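Local atomic coordinates of GlcNAc Inducible Gene 2, GIG2 (Candida albicans, PDB entry 6AKZ), a protein that binds an iron(III) ion and is probably an oxygenase of the DUF1479 family, encoded by a gene induced by N-acetylglucosamine. Residues T380-Q383 with T384-D387; A417-D420 with D421-N424; K40-L43 with V44-K48. One frame throughout, in Å; residues are numbered along the deposited sequence.

Interaction 1 (T380-Q383 with T384-D387)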
loop_
_atom_site.group_PDB
_atom_site.type_symbol
_atom_site.label_atom_id
_atom_site.label_comp_id
_atom_site.label_asym_id
_atom_site.label_seq_id
_atom_site.Cartn_x
_atom_site.Cartn_y
_atom_site.Cartn_z
ATOM N N THR A 380 -10.922 10.023 2.212
ATOM C CA THR A 380 -10.874 9.394 0.855
ATOM C C THR A 380 -11.264 7.903 0.930
ATOM O O THR A 380 -11.190 7.260 -0.091
ATOM C CB THR A 380 -9.532 9.594 0.123
ATOM O OG1 THR A 380 -8.452 8.954 0.845
ATOM C CG2 THR A 380 -9.174 11.095 -0.045
ATOM N N ASN A 381 -11.539 7.376 2.142
ATOM C CA ASN A 381 -11.955 6.014 2.378
ATOM C C ASN A 381 -13.452 5.880 2.690
ATOM O O ASN A 381 -13.933 4.782 2.935
ATOM C CB ASN A 381 -11.100 5.344 3.442
ATOM C CG ASN A 381 -9.814 4.804 2.847
ATOM O OD1 ASN A 381 -9.812 4.468 1.637
ATOM N ND2 ASN A 381 -8.705 4.825 3.585
ATOM N N ILE A 382 -14.178 6.976 2.706
ATOM C CA ILE A 382 -15.632 6.850 2.963
ATOM C C ILE A 382 -16.302 6.088 1.807
ATOM O O ILE A 382 -17.208 5.240 2.027
ATOM C CB ILE A 382 -16.263 8.216 3.220
ATOM C CG1 ILE A 382 -15.637 8.881 4.448
ATOM C CG2 ILE A 382 -17.759 8.054 3.350
ATOM C CD1 ILE A 382 -15.824 8.157 5.753
ATOM N N GLN A 383 -15.832 6.290 0.585
ATOM C CA GLN A 383 -16.440 5.498 -0.531
ATOM C C GLN A 383 -16.154 4.015 -0.404
ATOM O O GLN A 383 -16.985 3.191 -0.691
ATOM C CB GLN A 383 -15.928 6.006 -1.874
ATOM C CG GLN A 383 -16.473 7.361 -2.209
ATOM C CD GLN A 383 -17.950 7.392 -2.597
ATOM O OE1 GLN A 383 -18.681 6.369 -2.580
ATOM N NE2 GLN A 383 -18.408 8.591 -2.957
ATOM N N THR A 384 -14.990 3.693 0.105
ATOM C CA THR A 384 -14.618 2.338 0.379
ATOM C C THR A 384 -15.514 1.728 1.457
ATOM O O THR A 384 -15.990 0.628 1.257
ATOM C CB THR A 384 -13.110 2.203 0.787
ATOM O OG1 THR A 384 -12.345 2.521 -0.370
ATOM C CG2 THR A 384 -12.761 0.824 1.284
ATOM N N LEU A 385 -15.783 2.477 2.511
ATOM C CA LEU A 385 -16.582 2.010 3.621
ATOM C C LEU A 385 -17.993 1.610 2.984
ATOM O O LEU A 385 -18.542 0.590 3.312
ATOM C CB LEU A 385 -16.781 3.145 4.589
ATOM C CG LEU A 385 -17.654 2.889 5.803
ATOM C CD1 LEU A 385 -17.118 1.825 6.677
ATOM C CD2 LEU A 385 -17.806 4.231 6.523
ATOM N N LEU A 386 -18.494 2.457 2.105
ATOM C CA LEU A 386 -19.833 2.256 1.495
ATOM C C LEU A 386 -19.817 1.084 0.549
ATOM O O LEU A 386 -20.811 0.359 0.473
ATOM C CB LEU A 386 -20.310 3.524 0.756
ATOM C CG LEU A 386 -20.558 4.749 1.660
ATOM C CD1 LEU A 386 -21.083 5.932 0.872
ATOM C CD2 LEU A 386 -21.518 4.447 2.789
ATOM N N ASP A 387 -18.733 0.911 -0.211
ATOM C CA ASP A 387 -18.631 -0.220 -1.098
ATOM C C ASP A 387 -18.536 -1.545 -0.378
ATOM O O ASP A 387 -19.201 -2.532 -0.776
ATOM C CB ASP A 387 -17.510 -0.008 -2.085
ATOM C CG ASP A 387 -17.528 -1.029 -3.176
ATOM O OD1 ASP A 387 -18.575 -1.188 -3.874
ATOM O OD2 ASP A 387 -16.534 -1.725 -3.300
HETATM O O HOH W 1 -12.598 5.220 -0.943
#
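Asn-381 and Thr-384 lie side by side at the start of helix 382-394, their side chains pointing the same way. Asn-381 OD1 comes no closer than 3.8 Å to Thr-384 OG1. The amide ND2 turns elsewhere, to the carbonyls of Phe-253 and Pro-376. Thr-384 carries OG1 beside its own backbone N (chi1 -68°), which aims the hydroxyl back at the preceding turn. A water there donates to Thr-380 O (2.6 Å) and is hydrogen-bonded to Thr-384 OG1 (2.8 Å). It joins Thr-380 to the first turn.

Leu-385 CD2 sits 4.5 Å from Ile-382 CD1, a loose apolar touch. Both side chains pack on Ala-454 of helix 445-460. Leu-386 has CG beside its own backbone N, and CG lies 3.4 Å from Ile-382 O. The side chain reaches Leu-458 of the same helix. Asp-387 swings away from the turn, and OD2 accepts from Ala-399 N.

Three i to i+4 backbone bonds close the turn, from Leu-385 N to Asn-381 O (3.0 Å), Leu-386 N to Ile-382 O and Asp-387 N to Gln-383 O. The arrangement is that of the first turn of an alpha-helix, with one apolar side laid against a second helix.

Interaction 2 (A417-D420 with D421-N424)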
loop_
_atom_site.group_PDB
_atom_site.type_symbol
_atom_site.label_atom_id
_atom_site.label_comp_id
_atom_site.label_asym_id
_atom_site.label_seq_id
_atom_site.Cartn_x
_atom_site.Cartn_y
_atom_site.Cartn_z
ATOM N N ALA A 417 -20.371 -14.371 1.889
ATOM C CA ALA A 417 -20.639 -13.402 2.962
ATOM C C ALA A 417 -21.621 -13.950 3.904
ATOM O O ALA A 417 -22.639 -14.466 3.479
ATOM C CB ALA A 417 -21.222 -12.145 2.374
ATOM N N ASN A 418 -21.297 -13.931 5.163
ATOM C CA ASN A 418 -22.253 -14.276 6.199
ATOM C C ASN A 418 -22.083 -13.378 7.353
ATOM O O ASN A 418 -21.043 -13.400 8.007
ATOM C CB ASN A 418 -22.085 -15.725 6.669
ATOM C CG ASN A 418 -22.997 -16.657 5.958
ATOM O OD1 ASN A 418 -22.562 -17.529 5.229
ATOM N ND2 ASN A 418 -24.300 -16.468 6.161
ATOM N N ILE A 419 -23.120 -12.590 7.632
ATOM C CA ILE A 419 -23.137 -11.750 8.803
ATOM C C ILE A 419 -22.678 -12.510 10.055
ATOM O O ILE A 419 -22.013 -11.941 10.914
ATOM C CB ILE A 419 -24.574 -11.175 9.061
ATOM C CG1 ILE A 419 -24.869 -10.042 8.102
ATOM C CG2 ILE A 419 -24.712 -10.653 10.473
ATOM C CD1 ILE A 419 -24.239 -8.722 8.524
ATOM N N ASP A 420 -23.069 -13.772 10.212
ATOM C CA ASP A 420 -22.696 -14.476 11.425
ATOM C C ASP A 420 -21.168 -14.709 11.554
ATOM O O ASP A 420 -20.736 -14.912 12.675
ATOM C CB ASP A 420 -23.362 -15.856 11.561
ATOM C CG ASP A 420 -24.858 -15.782 11.979
ATOM O OD1 ASP A 420 -25.399 -14.696 12.305
ATOM O OD2 ASP A 420 -25.478 -16.878 11.977
ATOM N N ASP A 421 -20.413 -14.655 10.457
ATOM C CA ASP A 421 -18.927 -14.774 10.502
ATOM C C ASP A 421 -18.292 -13.604 11.266
ATOM O O ASP A 421 -17.124 -13.650 11.667
ATOM C CB ASP A 421 -18.356 -14.802 9.090
ATOM C CG ASP A 421 -18.853 -15.989 8.266
ATOM O OD1 ASP A 421 -19.310 -16.954 8.918
ATOM O OD2 ASP A 421 -18.719 -15.990 7.013
ATOM N N LEU A 422 -19.051 -12.524 11.454
ATOM C CA LEU A 422 -18.590 -11.412 12.220
ATOM C C LEU A 422 -18.808 -11.634 13.681
ATOM O O LEU A 422 -18.348 -10.868 14.436
ATOM C CB LEU A 422 -19.259 -10.115 11.734
ATOM C CG LEU A 422 -19.050 -9.744 10.270
ATOM C CD1 LEU A 422 -20.079 -8.785 9.710
ATOM C CD2 LEU A 422 -17.653 -9.148 10.160
ATOM N N LYS A 423 -19.482 -12.727 14.086
ATOM C CA LYS A 423 -19.533 -13.157 15.424
ATOM C C LYS A 423 -20.216 -12.130 16.364
ATOM O O LYS A 423 -19.826 -11.992 17.531
ATOM C CB LYS A 423 -18.168 -13.560 15.971
ATOM C CG LYS A 423 -17.222 -14.319 15.031
ATOM C CD LYS A 423 -17.551 -15.764 14.790
ATOM C CE LYS A 423 -16.527 -16.357 13.807
ATOM N NZ LYS A 423 -17.090 -17.508 13.077
ATOM N N ASN A 424 -21.155 -11.403 15.766
ATOM C CA ASN A 424 -21.807 -10.250 16.399
ATOM C C ASN A 424 -20.807 -9.336 17.176
ATOM O O ASN A 424 -21.130 -8.760 18.185
ATOM C CB ASN A 424 -23.042 -10.733 17.228
ATOM C CG ASN A 424 -24.075 -9.640 17.405
ATOM O OD1 ASN A 424 -24.296 -8.786 16.512
ATOM N ND2 ASN A 424 -24.655 -9.592 18.580
HETATM O O HOH W 2 -18.162 -13.714 5.725
HETATM O O HOH W 3 -22.613 -11.017 13.296
#
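Asp-421 folds back over Asn-418. Its OD2 lies 3.4 Å from Asn-418 CB, and its CB lies 3.2 Å from Asn-418 O. With CG set beside its own backbone N (chi1 -61°), the carboxylate faces the entry to the turn. A water completes the link, donating to Asp-421 OD2 at 2.7 Å and accepting from Asn-418 N at 3.2 Å.

Three backbone bonds follow in the i to i+3 pattern. Asp-421 N gives to Asn-418 O (2.8 Å), Leu-422 N to Ile-419 O and Lys-423 N to Asp-420 O. Each donor stands well above the plane of its carbonyl, 60° out of it in the last pair. Ile-419 O has a second donor, a water at 2.6 Å. That water also accepts from Asn-424 N, which links the turn to the residue after the last backbone bond. Ala-417 N is taken by Asn-395 OD1, and Lys-423 NZ forms a salt bridge with Glu-138 OE2.

Ile-419 CD1 meets Leu-422 CD1 at 4.3 Å, and both side chains touch Phe-392 of helix 382-394 and Leu-434.

The pattern is a short 3-10 turn. The chemistry implies that backbone bonds and two bridging waters probably hold its shape. Outside the turn, Lys-423 ties it to helix 134-140 through Glu-138, and the apolar side rests on helix 382-394.

Interaction 3 (K40-L43 with V44-K48)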
loop_
_atom_site.group_PDB
_atom_site.type_symbol
_atom_site.label_atom_id
_atom_site.label_comp_id
_atom_site.label_asym_id
_atom_site.label_seq_id
_atom_site.Cartn_x
_atom_site.Cartn_y
_atom_site.Cartn_z
ATOM N N LYS A 40 22.699 14.714 -6.026
ATOM C CA LYS A 40 24.042 14.186 -5.914
ATOM C C LYS A 40 24.348 13.507 -4.554
ATOM O O LYS A 40 24.903 12.414 -4.529
ATOM C CB LYS A 40 24.989 15.333 -6.204
ATOM C CG LYS A 40 24.902 15.697 -7.669
ATOM C CD LYS A 40 25.715 16.938 -7.955
ATOM C CE LYS A 40 25.458 17.345 -9.384
ATOM N NZ LYS A 40 26.232 18.620 -9.566
ATOM N N ARG A 41 24.001 14.142 -3.458
ATOM C CA ARG A 41 24.070 13.518 -2.106
ATOM C C ARG A 41 23.275 12.159 -2.075
ATOM O O ARG A 41 23.719 11.183 -1.469
ATOM C CB ARG A 41 23.476 14.381 -1.024
ATOM C CG ARG A 41 24.112 15.756 -0.839
ATOM C CD ARG A 41 23.794 16.327 0.552
ATOM N NE ARG A 41 22.349 16.535 0.739
ATOM C CZ ARG A 41 21.679 17.618 0.391
ATOM N NH1 ARG A 41 22.311 18.656 -0.197
ATOM N NH2 ARG A 41 20.373 17.676 0.624
ATOM N N LEU A 42 22.108 12.165 -2.681
ATOM C CA LEU A 42 21.230 11.009 -2.698
ATOM C C LEU A 42 21.898 9.771 -3.352
ATOM O O LEU A 42 21.899 8.681 -2.775
ATOM C CB LEU A 42 19.920 11.320 -3.398
ATOM C CG LEU A 42 18.975 10.130 -3.595
ATOM C CD1 LEU A 42 18.509 9.606 -2.213
ATOM C CD2 LEU A 42 17.802 10.523 -4.421
ATOM N N LEU A 43 22.455 9.969 -4.541
ATOM C CA LEU A 43 23.122 8.921 -5.231
ATOM C C LEU A 43 24.297 8.348 -4.487
ATOM O O LEU A 43 24.465 7.117 -4.481
ATOM C CB LEU A 43 23.524 9.376 -6.635
ATOM C CG LEU A 43 22.451 9.663 -7.664
ATOM C CD1 LEU A 43 23.116 9.917 -9.009
ATOM C CD2 LEU A 43 21.370 8.590 -7.830
ATOM N N VAL A 44 25.022 9.189 -3.758
ATOM C CA VAL A 44 26.146 8.736 -2.996
ATOM C C VAL A 44 25.612 7.812 -1.882
ATOM O O VAL A 44 26.070 6.710 -1.772
ATOM C CB VAL A 44 26.952 9.917 -2.425
ATOM C CG1 VAL A 44 27.957 9.435 -1.379
ATOM C CG2 VAL A 44 27.615 10.691 -3.580
ATOM N N GLU A 45 24.554 8.248 -1.188
ATOM C CA GLU A 45 23.917 7.459 -0.094
ATOM C C GLU A 45 23.309 6.167 -0.633
ATOM O O GLU A 45 23.407 5.116 0.058
ATOM C CB GLU A 45 22.835 8.216 0.678
ATOM C CG GLU A 45 23.392 9.361 1.522
ATOM C CD GLU A 45 24.602 8.939 2.348
ATOM O OE1 GLU A 45 24.410 8.074 3.245
ATOM O OE2 GLU A 45 25.744 9.381 2.036
ATOM N N ILE A 46 22.649 6.253 -1.785
ATOM C CA ILE A 46 22.073 5.065 -2.404
ATOM C C ILE A 46 23.176 3.998 -2.638
ATOM O O ILE A 46 23.006 2.811 -2.271
ATOM C CB ILE A 46 21.284 5.381 -3.663
ATOM C CG1 ILE A 46 19.900 5.915 -3.264
ATOM C CG2 ILE A 46 21.171 4.220 -4.596
ATOM C CD1 ILE A 46 18.980 6.267 -4.456
ATOM N N ASN A 47 24.318 4.410 -3.183
ATOM C CA ASN A 47 25.339 3.410 -3.509
ATOM C C ASN A 47 25.889 2.733 -2.258
ATOM O O ASN A 47 26.068 1.502 -2.236
ATOM C CB ASN A 47 26.437 4.011 -4.367
ATOM C CG ASN A 47 27.246 2.934 -5.065
ATOM O OD1 ASN A 47 26.711 1.881 -5.454
ATOM N ND2 ASN A 47 28.541 3.145 -5.163
ATOM N N LYS A 48 26.063 3.492 -1.197
ATOM C CA LYS A 48 26.476 2.935 0.056
ATOM C C LYS A 48 25.416 1.997 0.669
ATOM O O LYS A 48 25.732 0.846 1.000
ATOM C CB LYS A 48 26.809 3.992 1.092
ATOM C CG LYS A 48 28.079 4.779 0.856
ATOM C CD LYS A 48 28.196 6.016 1.768
ATOM C CE LYS A 48 27.762 5.799 3.216
ATOM N NZ LYS A 48 28.597 4.782 3.938
HETATM O O HOH W 4 25.510 11.838 0.544
#
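Leu-42 and Ile-46 make the apolar contact across this part of helix 32-56. The two side chains cross at a slant. The end of Leu-42 comes nearer to Ile-46 than its base does, and both Leu-42 CG and Leu-42 CD1 lie 4.0 Å from Ile-46 CD1. Ile-46 sends CG1 back beside its own N (chi1 -79°), over Leu-42 O at 3.4 Å. Val-44 also sets a methyl against the backbone, with CG2 3.4 Å from Lys-40 O.

The backbone bonds are the i to i+4 ladder of an alpha-helix. Ile-46 N to Leu-42 O is the shortest of those across the segments, at 2.7 Å. Glu-45 N to Arg-41 O and Asn-47 N to Leu-43 O are regular, and Val-44 N to Lys-40 O is weak. The helix is amphipathic here: Leu-42, Leu-43 and Ile-46 pack on helix 278-287.

A water bridges the polar side. It donates to Arg-41 O (2.8 Å) and to Glu-45 OE2 (2.9 Å). The bend in the Glu-45 chain (chi2 -48°) brings the carboxylate back to this water.

The basic ends find acidic partners outside this turn. Arg-41 NE forms a salt bridge with Glu-219, and Lys-40 NZ with Asp-301.

Overall arrangement
From the N terminus, interaction 3 comes first, in the middle of helix 32-56. Interaction 1 follows at the start of helix 382-394, after strand 367-371 of the seven-stranded mixed sheet. Interaction 2 comes last, in the loop between helices 407-412 and 426-431. Each joins adjacent segments, so none closes a long loop. They run in series, without nesting or crossing. Interaction 3 borders helix 278-287, interaction 1 helix 445-460, and interaction 2 helix 134-140. Helix 382-394 links two of them: interaction 1 forms its first turn, and interaction 2 packs on Phe-392 farther along it. Their centres are about 20 Å apart. Interaction 3 is on the opposite side of the chain's centre, its centre about 40 Å from that of interaction 1.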